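Side-chain contacts in acRAF (Thiomonas intermedia, PDB 4LOW), which acts as an assembly factor for RuBisCO in the alpha-carboxysome and belongs to the pterin-4a-carbinolamine dehydratase family: residues L34-A39 and D82-S87; P16-R21 and A73-A78; F22-G25 and Q29-A32. One frame throughout, in Å; residues are numbered along the deposited sequence. Where two conformers were deposited one is given.

How the contacts relate
The three contacts tie helices 27-44 and 72-84 to each other and to strand 17-23 of the antiparallel sheet. Contact 1 joins the two helices, contact 2 lays helix 72-84 along the strand, and contact 3 turns the end of that strand into helix 27-44. Contacts 1 and 2, centres about 13 Å apart, are bridged by a 2.8 Å salt bridge from D82 OD1 to K20 NZ. Contact 3 lies about 10 Å from contact 1, centre to centre, and F22 packs on D82 and A85. Contacts 2 and 3 adjoin in sequence, yet their centres are about 19 Å apart. Nickel, bound by H2 and H4 of the histidine tag, lies about 13 Å from the Q29 side chain and marks no active site.

Contact 1 of 3, residues L34-A39 and D82-S87; sequences LDALAA and DALAGS
One face of the peptide group between A36 and L37 is covered by a methyl of L84: CD1 stands almost straight above the carbonyl carbon, 3.7 Å from A36 C, and lies 3.8 Å from L37 N. The same L84 CD1 is 3.6 Å from A36 O. Beside the peptide, A36 CB nestles against both branches of the leucine, 4.0 Å from L84 CD1 and 4.1 Å from L84 CD2. L84 places CG beside its backbone N (chi1 -61°), which carries the fork across to the other helix. The alanine suits its place because its single methyl lets the leucine come down onto the backbone. F33 and L40 also touch L84, so the leucine packs among residues spaced one and two turns apart.

This is helix-to-helix packing on one side of the antiparallel sheet of the pterin dehydratase-like fold; L37 and L34 turn to I51 of that sheet. Helix 72-84 closes in a Schellman motif, G86 being the first residue to leave helical angles: S87 N bonds D82 O at 2.9 Å, with a weak bond from G86 N to A83 O. Glycine suits position 86, where phi is 97° and a side chain would jam against the preceding carbonyl oxygen. The carboxylate of D82 faces elsewhere, its OD1 taking a hydrogen bond from W9 NE1.

Contact 2 of 3, residues P16-R21 and A73-A78; sequences PMLFKR and AERAFA. With FMT (formic acid), chain C; FMT (formic acid), chain F; FMT (formic acid), chain D.
L18 and R75 cross at about a right angle, the leucine methyl CD2 lying 4.0 Å from R75 NH1 and meeting the guanidinium obliquely. R75 reaches this far because its chain is extended from CG to NE. A long arginine suits such an exposed place: its extended chain carries the guanidinium over to the leucine and on to E11 of strand 10-12, which forms a salt bridge with NH2. O2 of a formate, probably from the crystallisation liquor, sits at the guanidinium edge, in its plane, on a weak 3.4 Å hydrogen bond from R75 NH1.

The other branch of L18 faces the helix itself, CD1 being 4.4 Å from A78 CB and 4.3 Å from E74 O. Helix 72-84 here packs on the sheet almost parallel to strand 17-23, their segment axes 10° apart and 10.2 Å distant. The small A78 suits this buried interface, where W9 and L62 also touch it. E74 starts out toward the strand, but a bend at chi2 (95°) swings its carboxylate off to bond A65 N through OE2. Another formate takes a nearly straight 2.9 Å hydrogen bond from R21 N to its O1.

Contact 3 of 3, residues F22-G25 and Q29-A32; sequences FAFG and QTRA. With FMT (formic acid), chain J.
F24 and Q29 meet in van der Waals packing: F24 CB rests 3.9 Å from Q29 CB, while one face of the F24 ring has the backbone carbonyl oxygen Q29 O above it, displaced toward the rim. T30 OG1 approaches the same phenylalanine obliquely, 3.3 Å from F24 CB. CG of F24 is set beside the backbone N (chi1 -59°), which lays the ring against the helix; beyond the segments it meets the ring of F33 and that of H5, from the histidine tag. A phenylalanine suits this buried site, offering flat apolar surfaces to several neighbours at once.

The two segments form a tight strand-to-helix turn, strand 17-23 leading within a few residues into helix 27-44. Among the polar contacts, T30 OG1, beside its backbone N (chi1 -55°), hydrogen-bonds to S26 O and T55 O, two carbonyl oxygens that must share its one proton or take it in turn. Q29 OE1 is 3.4 Å from G25 C and is bonded to S26 OG; G25, having no side chain, permits that closeness.

Charged contacts gather on R31, which sets out away from the strand and bends twice to a formate, probably from crystallisation. Formate O1 lies in the guanidinium plane, 2.9 Å from R31 NH1 and 3.2 Å from R31 NH2. The same formate is bonded by R31 NH1 of the second subunit, and D35 forms a salt bridge to R31 NH2.

Contact 1 of 3, residues L34-A39 and D82-S87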
ATOM      1  N   LEU A  34      -2.755   2.521  -8.274  1.00 18.11           N
ATOM      2  CA  LEU A  34      -2.377   1.320  -7.532  1.00 17.41           C
ATOM      3  C   LEU A  34      -2.549   0.041  -8.355  1.00 17.77           C
ATOM      4  O   LEU A  34      -1.687  -0.857  -8.328  1.00 18.51           O
ATOM      5  CB  LEU A  34      -3.105   1.195  -6.188  1.00 18.52           C
ATOM      6  CG  LEU A  34      -2.716   2.239  -5.153  1.00 18.40           C
ATOM      7  CD1 LEU A  34      -3.776   2.301  -4.064  1.00 19.25           C
ATOM      8  CD2 LEU A  34      -1.377   1.861  -4.473  1.00 19.76           C
ATOM      9  N   ASP A  35      -3.673  -0.069  -9.081  1.00 17.71           N
ATOM     10  CA  ASP A  35      -3.855  -1.250  -9.924  1.00 18.55           C
ATOM     11  C   ASP A  35      -2.813  -1.311 -11.051  1.00 19.71           C
ATOM     12  O   ASP A  35      -2.294  -2.396 -11.371  1.00 20.43           O
ATOM     13  CB  ASP A  35      -5.269  -1.250 -10.483  1.00 20.07           C
ATOM     14  CG  ASP A  35      -6.313  -1.593  -9.445  1.00 18.83           C
ATOM     15  OD1 ASP A  35      -6.102  -2.561  -8.681  1.00 21.19           O
ATOM     16  OD2 ASP A  35      -7.414  -1.005  -9.500  1.00 20.58           O
ATOM     17  N   ALA A  36      -2.461  -0.143 -11.627  1.00 18.77           N
ATOM     18  CA  ALA A  36      -1.445  -0.120 -12.684  1.00 19.39           C
ATOM     19  C   ALA A  36      -0.042  -0.457 -12.120  1.00 19.75           C
ATOM     20  O   ALA A  36       0.765  -1.159 -12.750  1.00 19.57           O
ATOM     21  CB  ALA A  36      -1.417   1.237 -13.374  1.00 20.70           C
ATOM     22  N   LEU A  37       0.234  -0.051 -10.897  1.00 19.12           N
ATOM     23  CA  LEU A  37       1.500  -0.332 -10.246  1.00 19.65           C
ATOM     24  C   LEU A  37       1.620  -1.828 -10.014  1.00 20.66           C
ATOM     25  O   LEU A  37       2.728  -2.390 -10.228  1.00 22.66           O
ATOM     26  CB  LEU A  37       1.562   0.516  -8.950  1.00 20.63           C
ATOM     27  CG  LEU A  37       2.766   0.366  -8.023  1.00 23.03           C
ATOM     28  CD1 LEU A  37       4.099   0.757  -8.717  1.00 24.31           C
ATOM     29  CD2 LEU A  37       2.615   1.227  -6.791  1.00 23.92           C
ATOM     30  N   ALA A  38       0.550  -2.504  -9.610  1.00 20.75           N
ATOM     31  CA  ALA A  38       0.615  -3.942  -9.433  1.00 21.37           C
ATOM     32  C   ALA A  38       0.926  -4.597 -10.784  1.00 22.57           C
ATOM     33  O   ALA A  38       1.807  -5.479 -10.842  1.00 24.97           O
ATOM     34  CB  ALA A  38      -0.712  -4.433  -8.907  1.00 22.59           C
ATOM     35  N   ALA A  39       0.278  -4.154 -11.878  1.00 22.32           N
ATOM     36  CA  ALA A  39       0.545  -4.725 -13.191  1.00 22.49           C
ATOM     37  C   ALA A  39       2.002  -4.525 -13.593  1.00 24.69           C
ATOM     38  O   ALA A  39       2.624  -5.452 -14.136  1.00 24.37           O
ATOM     39  CB  ALA A  39      -0.403  -4.117 -14.237  1.00 23.44           C
ATOM     40  N   ASP A  82       6.510   6.755 -12.704  1.00 20.76           N
ATOM     41  CA  ASP A  82       6.145   8.131 -13.046  1.00 21.25           C
ATOM     42  C   ASP A  82       5.216   8.172 -14.268  1.00 23.11           C
ATOM     43  O   ASP A  82       4.258   8.953 -14.287  1.00 23.35           O
ATOM     44  CB  ASP A  82       7.392   8.951 -13.352  1.00 21.82           C
ATOM     45  CG  ASP A  82       8.219   9.291 -12.150  1.00 23.85           C
ATOM     46  OD1 ASP A  82       7.773   9.016 -11.028  1.00 22.78           O
ATOM     47  OD2 ASP A  82       9.323   9.816 -12.336  1.00 28.65           O
ATOM     48  N   ALA A  83       5.484   7.332 -15.285  1.00 21.43           N
ATOM     49  CA  ALA A  83       4.646   7.334 -16.475  1.00 22.68           C
ATOM     50  C   ALA A  83       3.238   6.838 -16.165  1.00 25.13           C
ATOM     51  O   ALA A  83       2.294   7.301 -16.818  1.00 25.89           O
ATOM     52  CB  ALA A  83       5.266   6.476 -17.571  1.00 24.38           C
ATOM     53  N   LEU A  84       3.067   5.926 -15.183  1.00 22.39           N
ATOM     54  CA  LEU A  84       1.731   5.475 -14.799  1.00 22.94           C
ATOM     55  C   LEU A  84       0.961   6.609 -14.133  1.00 25.64           C
ATOM     56  O   LEU A  84      -0.272   6.640 -14.211  1.00 26.61           O
ATOM     57  CB  LEU A  84       1.792   4.302 -13.818  1.00 24.21           C
ATOM     58  CG  LEU A  84       2.476   3.015 -14.299  1.00 28.47           C
ATOM     59  CD1 LEU A  84       2.531   1.992 -13.169  1.00 30.10           C
ATOM     60  CD2 LEU A  84       1.797   2.438 -15.537  1.00 30.31           C
ATOM     61  N   ALA A  85       1.658   7.507 -13.438  1.00 25.36           N
ATOM     62  CA  ALA A  85       1.041   8.654 -12.770  1.00 26.80           C
ATOM     63  C   ALA A  85       0.776   9.839 -13.733  1.00 36.01           C
ATOM     64  O   ALA A  85       0.213  10.850 -13.293  1.00 40.55           O
ATOM     65  CB  ALA A  85       1.914   9.107 -11.618  1.00 27.07           C
ATOM     66  N   GLY A  86       1.190   9.710 -14.998  1.00 32.34           N
ATOM     67  CA  GLY A  86       1.026  10.721 -16.048  1.00 33.27           C
ATOM     68  C   GLY A  86       2.225  11.625 -16.288  1.00 37.72           C
ATOM     69  O   GLY A  86       2.068  12.724 -16.844  1.00 40.69           O
ATOM     70  N   SER A  87       3.429  11.181 -15.892  0.50 29.35           N
ATOM     71  CA  SER A  87       4.654  11.975 -16.030  0.50 29.90           C
ATOM     72  C   SER A  87       5.779  11.290 -16.836  0.50 35.40           C
ATOM     73  O   SER A  87       6.484  10.421 -16.319  0.50 32.46           O
ATOM     74  CB  SER A  87       5.154  12.411 -14.656  0.50 32.54           C
ATOM     75  OG  SER A  87       6.383  13.105 -14.775  0.50 43.24           O
TER

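Contact 2 of 3, residues P16-R21 and A73-A78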
ATOM      1  N   PRO A  16      21.156   2.939   0.291  1.00 39.30           N
ATOM      2  CA  PRO A  16      20.265   3.882  -0.395  1.00 37.29           C
ATOM      3  C   PRO A  16      18.961   3.318  -0.905  1.00 33.78           C
ATOM      4  O   PRO A  16      18.890   2.180  -1.356  1.00 33.07           O
ATOM      5  CB  PRO A  16      21.122   4.427  -1.543  1.00 40.09           C
ATOM      6  CG  PRO A  16      22.220   3.448  -1.714  1.00 46.27           C
ATOM      7  CD  PRO A  16      22.501   2.963  -0.318  1.00 42.18           C
ATOM      8  N   MET A  17      17.910   4.129  -0.814  0.50 26.08           N
ATOM      9  CA  MET A  17      16.594   3.794  -1.337  0.50 22.32           C
ATOM     10  C   MET A  17      16.155   4.964  -2.172  0.50 22.99           C
ATOM     11  O   MET A  17      16.724   6.057  -2.043  0.50 22.62           O
ATOM     12  CB  MET A  17      15.563   3.540  -0.221  0.50 23.58           C
ATOM     13  CG  MET A  17      15.841   2.279   0.576  0.50 26.88           C
ATOM     14  SD  MET A  17      14.980   2.264   2.157  0.50 28.86           S
ATOM     15  CE  MET A  17      15.984   3.447   3.104  0.50 27.63           C
ATOM     16  N   LEU A  18      15.186   4.725  -3.062  1.00 21.76           N
ATOM     17  CA  LEU A  18      14.543   5.819  -3.789  1.00 21.36           C
ATOM     18  C   LEU A  18      13.130   5.935  -3.201  1.00 22.38           C
ATOM     19  O   LEU A  18      12.441   4.923  -3.043  1.00 22.19           O
ATOM     20  CB  LEU A  18      14.404   5.548  -5.276  1.00 21.90           C
ATOM     21  CG  LEU A  18      15.710   5.581  -6.051  1.00 28.03           C
ATOM     22  CD1 LEU A  18      15.479   5.103  -7.468  1.00 30.38           C
ATOM     23  CD2 LEU A  18      16.360   7.001  -6.006  1.00 28.89           C
ATOM     24  N   PHE A  19      12.675   7.162  -2.903  1.00 19.77           N
ATOM     25  CA  PHE A  19      11.383   7.360  -2.271  1.00 18.99           C
ATOM     26  C   PHE A  19      10.606   8.390  -3.092  1.00 19.74           C
ATOM     27  O   PHE A  19      11.171   9.435  -3.468  1.00 19.87           O
ATOM     28  CB  PHE A  19      11.571   7.877  -0.819  1.00 20.83           C
ATOM     29  CG  PHE A  19      10.276   8.376  -0.208  1.00 20.62           C
ATOM     30  CD1 PHE A  19       9.388   7.486   0.379  1.00 20.91           C
ATOM     31  CD2 PHE A  19       9.921   9.717  -0.289  1.00 20.33           C
ATOM     32  CE1 PHE A  19       8.137   7.919   0.799  1.00 20.61           C
ATOM     33  CE2 PHE A  19       8.649  10.128   0.082  1.00 20.05           C
ATOM     34  CZ  PHE A  19       7.772   9.230   0.619  1.00 18.85           C
ATOM     35  N   LYS A  20       9.286   8.177  -3.285  1.00 17.96           N
ATOM     36  CA  LYS A  20       8.498   9.248  -3.864  1.00 17.80           C
ATOM     37  C   LYS A  20       7.071   9.126  -3.406  1.00 17.74           C
ATOM     38  O   LYS A  20       6.510   8.036  -3.322  1.00 17.53           O
ATOM     39  CB  LYS A  20       8.550   9.222  -5.401  1.00 19.75           C
ATOM     40  CG  LYS A  20       7.863  10.410  -6.066  1.00 19.56           C
ATOM     41  CD  LYS A  20       8.251  10.468  -7.544  1.00 19.93           C
ATOM     42  CE  LYS A  20       7.405  11.458  -8.283  1.00 22.99           C
ATOM     43  NZ  LYS A  20       7.852  11.526  -9.717  1.00 22.58           N
ATOM     44  N   ARG A  21       6.455  10.280  -3.168  1.00 17.05           N
ATOM     45  CA  ARG A  21       5.021  10.383  -2.849  1.00 17.24           C
ATOM     46  C   ARG A  21       4.247  10.894  -4.050  1.00 17.32           C
ATOM     47  O   ARG A  21       4.639  11.896  -4.684  1.00 18.21           O
ATOM     48  CB  ARG A  21       4.849  11.343  -1.676  1.00 17.48           C
ATOM     49  CG  ARG A  21       3.398  11.658  -1.299  1.00 17.47           C
ATOM     50  CD  ARG A  21       3.351  12.700  -0.182  1.00 19.13           C
ATOM     51  NE  ARG A  21       1.996  12.877   0.380  1.00 18.34           N
ATOM     52  CZ  ARG A  21       1.509  12.149   1.372  1.00 18.99           C
ATOM     53  NH1 ARG A  21       2.230  11.153   1.889  1.00 19.23           N
ATOM     54  NH2 ARG A  21       0.311  12.428   1.876  1.00 18.38           N
ATOM     55  N   ALA A  73      18.440  -0.245 -13.199  1.00 27.16           N
ATOM     56  CA  ALA A  73      17.234  -1.071 -13.200  1.00 27.53           C
ATOM     57  C   ALA A  73      16.209  -0.450 -12.244  1.00 29.32           C
ATOM     58  O   ALA A  73      15.029  -0.359 -12.589  1.00 26.62           O
ATOM     59  CB  ALA A  73      17.545  -2.506 -12.782  1.00 30.60           C
ATOM     60  N   GLU A  74      16.665   0.049 -11.065  1.00 26.58           N
ATOM     61  CA  GLU A  74      15.791   0.691 -10.072  1.00 25.66           C
ATOM     62  C   GLU A  74      15.296   2.033 -10.586  1.00 23.96           C
ATOM     63  O   GLU A  74      14.112   2.336 -10.482  1.00 22.24           O
ATOM     64  CB  GLU A  74      16.496   0.881  -8.728  1.00 28.13           C
ATOM     65  CG  GLU A  74      16.896  -0.432  -8.083  1.00 32.29           C
ATOM     66  CD  GLU A  74      18.323  -0.876  -8.371  1.00 43.38           C
ATOM     67  OE1 GLU A  74      18.755  -0.863  -9.545  1.00 40.32           O
ATOM     68  OE2 GLU A  74      19.018  -1.222  -7.395  1.00 51.70           O
ATOM     69  N   ARG A  75      16.197   2.798 -11.246  1.00 23.08           N
ATOM     70  CA  ARG A  75      15.773   4.081 -11.801  1.00 21.97           C
ATOM     71  C   ARG A  75      14.812   3.890 -12.968  1.00 21.27           C
ATOM     72  O   ARG A  75      13.916   4.717 -13.156  1.00 21.41           O
ATOM     73  CB  ARG A  75      16.982   4.926 -12.216  1.00 22.56           C
ATOM     74  CG  ARG A  75      17.904   5.234 -11.057  1.00 25.31           C
ATOM     75  CD  ARG A  75      18.983   6.236 -11.432  1.00 28.99           C
ATOM     76  NE  ARG A  75      19.902   6.433 -10.308  1.00 35.97           N
ATOM     77  CZ  ARG A  75      19.667   7.221  -9.260  1.00 52.51           C
ATOM     78  NH1 ARG A  75      18.537   7.915  -9.179  1.00 37.23           N
ATOM     79  NH2 ARG A  75      20.561   7.320  -8.287  1.00 50.72           N
ATOM     80  N   ALA A  76      14.998   2.824 -13.772  1.00 22.33           N
ATOM     81  CA  ALA A  76      14.059   2.602 -14.890  1.00 22.35           C
ATOM     82  C   ALA A  76      12.679   2.218 -14.362  1.00 22.35           C
ATOM     83  O   ALA A  76      11.662   2.650 -14.918  1.00 21.28           O
ATOM     84  CB  ALA A  76      14.592   1.526 -15.826  1.00 24.45           C
ATOM     85  N   PHE A  77      12.644   1.462 -13.248  1.00 22.62           N
ATOM     86  CA  PHE A  77      11.359   1.120 -12.629  1.00 21.17           C
ATOM     87  C   PHE A  77      10.657   2.386 -12.134  1.00 21.82           C
ATOM     88  O   PHE A  77       9.486   2.625 -12.425  1.00 20.58           O
ATOM     89  CB  PHE A  77      11.579   0.118 -11.475  1.00 23.07           C
ATOM     90  CG  PHE A  77      10.281  -0.394 -10.889  1.00 23.19           C
ATOM     91  CD1 PHE A  77       9.657   0.283  -9.853  1.00 23.39           C
ATOM     92  CD2 PHE A  77       9.674  -1.533 -11.401  1.00 23.81           C
ATOM     93  CE1 PHE A  77       8.436  -0.175  -9.326  1.00 24.39           C
ATOM     94  CE2 PHE A  77       8.468  -2.009 -10.856  1.00 25.34           C
ATOM     95  CZ  PHE A  77       7.846  -1.312  -9.849  1.00 23.98           C
ATOM     96  N   ALA A  78      11.430   3.252 -11.464  1.00 20.45           N
ATOM     97  CA  ALA A  78      10.924   4.524 -10.988  1.00 20.03           C
ATOM     98  C   ALA A  78      10.333   5.365 -12.128  1.00 20.01           C
ATOM     99  O   ALA A  78       9.252   5.937 -11.989  1.00 19.01           O
ATOM    100  CB  ALA A  78      12.028   5.279 -10.266  1.00 21.05           C
TER
HETATM  101  C   FMT C 101       9.197  12.994  -2.788  0.50 19.98           C
HETATM  102  O1  FMT C 101       7.985  12.733  -3.031  0.50 13.88           O
HETATM  103  O2  FMT C 101      10.102  12.761  -3.772  0.50 27.85           O
HETATM  104  C   FMT F 104      14.710   7.988 -11.536  1.00 40.64           C
HETATM  105  O1  FMT F 104      14.282   7.603 -12.645  1.00 38.20           O
HETATM  106  O2  FMT F 104      16.052   8.290 -11.480  1.00 40.49           O
HETATM  107  C   FMT D 102      21.068  -2.099 -11.471  1.00 53.63           C
HETATM  108  O1  FMT D 102      20.457  -3.067 -11.023  1.00 53.66           O
HETATM  109  O2  FMT D 102      21.023  -1.910 -12.841  1.00 50.61           O

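Contact 3 of 3, residues F22-G25 and Q29-A32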
ATOM      1  N   PHE A  22       3.172  10.233  -4.364  1.00 17.18           N
ATOM      2  CA  PHE A  22       2.272  10.632  -5.437  1.00 17.44           C
ATOM      3  C   PHE A  22       0.953  10.995  -4.813  1.00 18.59           C
ATOM      4  O   PHE A  22       0.403  10.189  -4.069  1.00 19.17           O
ATOM      5  CB  PHE A  22       2.073   9.442  -6.384  1.00 18.70           C
ATOM      6  CG  PHE A  22       3.315   9.037  -7.148  1.00 19.07           C
ATOM      7  CD1 PHE A  22       4.278   8.216  -6.568  1.00 19.42           C
ATOM      8  CD2 PHE A  22       3.553   9.530  -8.421  1.00 20.21           C
ATOM      9  CE1 PHE A  22       5.445   7.872  -7.279  1.00 20.26           C
ATOM     10  CE2 PHE A  22       4.703   9.161  -9.132  1.00 21.48           C
ATOM     11  CZ  PHE A  22       5.634   8.355  -8.552  1.00 21.36           C
ATOM     12  N   ALA A  23       0.364  12.124  -5.162  1.00 17.89           N
ATOM     13  CA  ALA A  23      -0.944  12.508  -4.620  1.00 19.30           C
ATOM     14  C   ALA A  23      -1.927  12.663  -5.775  1.00 19.68           C
ATOM     15  O   ALA A  23      -1.551  13.057  -6.889  1.00 20.83           O
ATOM     16  CB  ALA A  23      -0.821  13.809  -3.830  1.00 21.20           C
ATOM     17  N   PHE A  24      -3.190  12.324  -5.517  1.00 18.65           N
ATOM     18  CA  PHE A  24      -4.230  12.287  -6.533  1.00 20.11           C
ATOM     19  C   PHE A  24      -5.461  13.039  -6.065  1.00 22.64           C
ATOM     20  O   PHE A  24      -5.662  13.210  -4.873  1.00 22.90           O
ATOM     21  CB  PHE A  24      -4.587  10.827  -6.865  1.00 20.93           C
ATOM     22  CG  PHE A  24      -3.394  10.046  -7.364  1.00 19.92           C
ATOM     23  CD1 PHE A  24      -3.010  10.092  -8.698  1.00 23.39           C
ATOM     24  CD2 PHE A  24      -2.620   9.320  -6.491  1.00 19.77           C
ATOM     25  CE1 PHE A  24      -1.872   9.392  -9.142  1.00 23.65           C
ATOM     26  CE2 PHE A  24      -1.486   8.621  -6.937  1.00 20.08           C
ATOM     27  CZ  PHE A  24      -1.121   8.682  -8.253  1.00 21.29           C
ATOM     28  N   GLY A  25      -6.305  13.435  -7.012  1.00 22.90           N
ATOM     29  CA  GLY A  25      -7.494  14.195  -6.680  1.00 23.15           C
ATOM     30  C   GLY A  25      -8.665  13.398  -6.165  1.00 24.86           C
ATOM     31  O   GLY A  25      -9.652  14.008  -5.771  1.00 26.73           O
ATOM     32  N   GLN A  29      -8.687   7.892  -8.934  1.00 20.52           N
ATOM     33  CA  GLN A  29      -7.390   8.107  -9.557  1.00 19.77           C
ATOM     34  C   GLN A  29      -6.290   7.365  -8.799  1.00 19.13           C
ATOM     35  O   GLN A  29      -5.409   6.735  -9.394  1.00 18.93           O
ATOM     36  CB  GLN A  29      -7.073   9.621  -9.645  1.00 21.35           C
ATOM     37  CG  GLN A  29      -7.947  10.339 -10.674  1.00 26.41           C
ATOM     38  CD  GLN A  29      -8.085  11.832 -10.435  1.00 39.23           C
ATOM     39  OE1 GLN A  29      -8.594  12.292  -9.401  1.00 33.01           O
ATOM     40  NE2 GLN A  29      -7.676  12.621 -11.410  1.00 33.12           N
ATOM     41  N   THR A  30      -6.362   7.413  -7.460  1.00 17.67           N
ATOM     42  CA  THR A  30      -5.371   6.691  -6.641  1.00 18.06           C
ATOM     43  C   THR A  30      -5.467   5.186  -6.893  1.00 18.51           C
ATOM     44  O   THR A  30      -4.457   4.510  -7.062  1.00 17.82           O
ATOM     45  CB  THR A  30      -5.689   6.945  -5.174  1.00 18.18           C
ATOM     46  OG1 THR A  30      -5.727   8.345  -4.959  1.00 20.22           O
ATOM     47  CG2 THR A  30      -4.666   6.326  -4.237  1.00 20.17           C
ATOM     48  N   ARG A  31      -6.704   4.674  -6.984  1.00 18.46           N
ATOM     49  CA  ARG A  31      -6.908   3.237  -7.187  1.00 17.51           C
ATOM     50  C   ARG A  31      -6.446   2.799  -8.567  1.00 17.92           C
ATOM     51  O   ARG A  31      -5.867   1.720  -8.703  1.00 17.77           O
ATOM     52  CB  ARG A  31      -8.382   2.909  -6.931  1.00 17.96           C
ATOM     53  CG  ARG A  31      -8.692   1.441  -6.872  1.00 19.54           C
ATOM     54  CD  ARG A  31      -7.913   0.749  -5.756  1.00 19.26           C
ATOM     55  NE  ARG A  31      -6.789  -0.022  -6.254  1.00 19.17           N
ATOM     56  CZ  ARG A  31      -6.016  -0.796  -5.510  1.00 18.90           C
ATOM     57  NH1 ARG A  31      -6.069  -0.720  -4.179  1.00 19.36           N
ATOM     58  NH2 ARG A  31      -5.141  -1.603  -6.084  1.00 19.15           N
ATOM     59  N   ALA A  32      -6.694   3.627  -9.591  1.00 18.12           N
ATOM     60  CA  ALA A  32      -6.225   3.269 -10.939  1.00 18.04           C
ATOM     61  C   ALA A  32      -4.710   3.207 -10.924  1.00 18.19           C
ATOM     62  O   ALA A  32      -4.135   2.290 -11.498  1.00 18.42           O
ATOM     63  CB  ALA A  32      -6.709   4.294 -11.939  1.00 20.57           C
TER
HETATM   64  C   FMT J 101      -2.937  -2.018  -3.303  1.00 21.91           C
HETATM   65  O1  FMT J 101      -4.040  -2.545  -3.190  1.00 21.04           O
HETATM   66  O2  FMT J 101      -2.329  -2.113  -4.459  1.00 23.12           O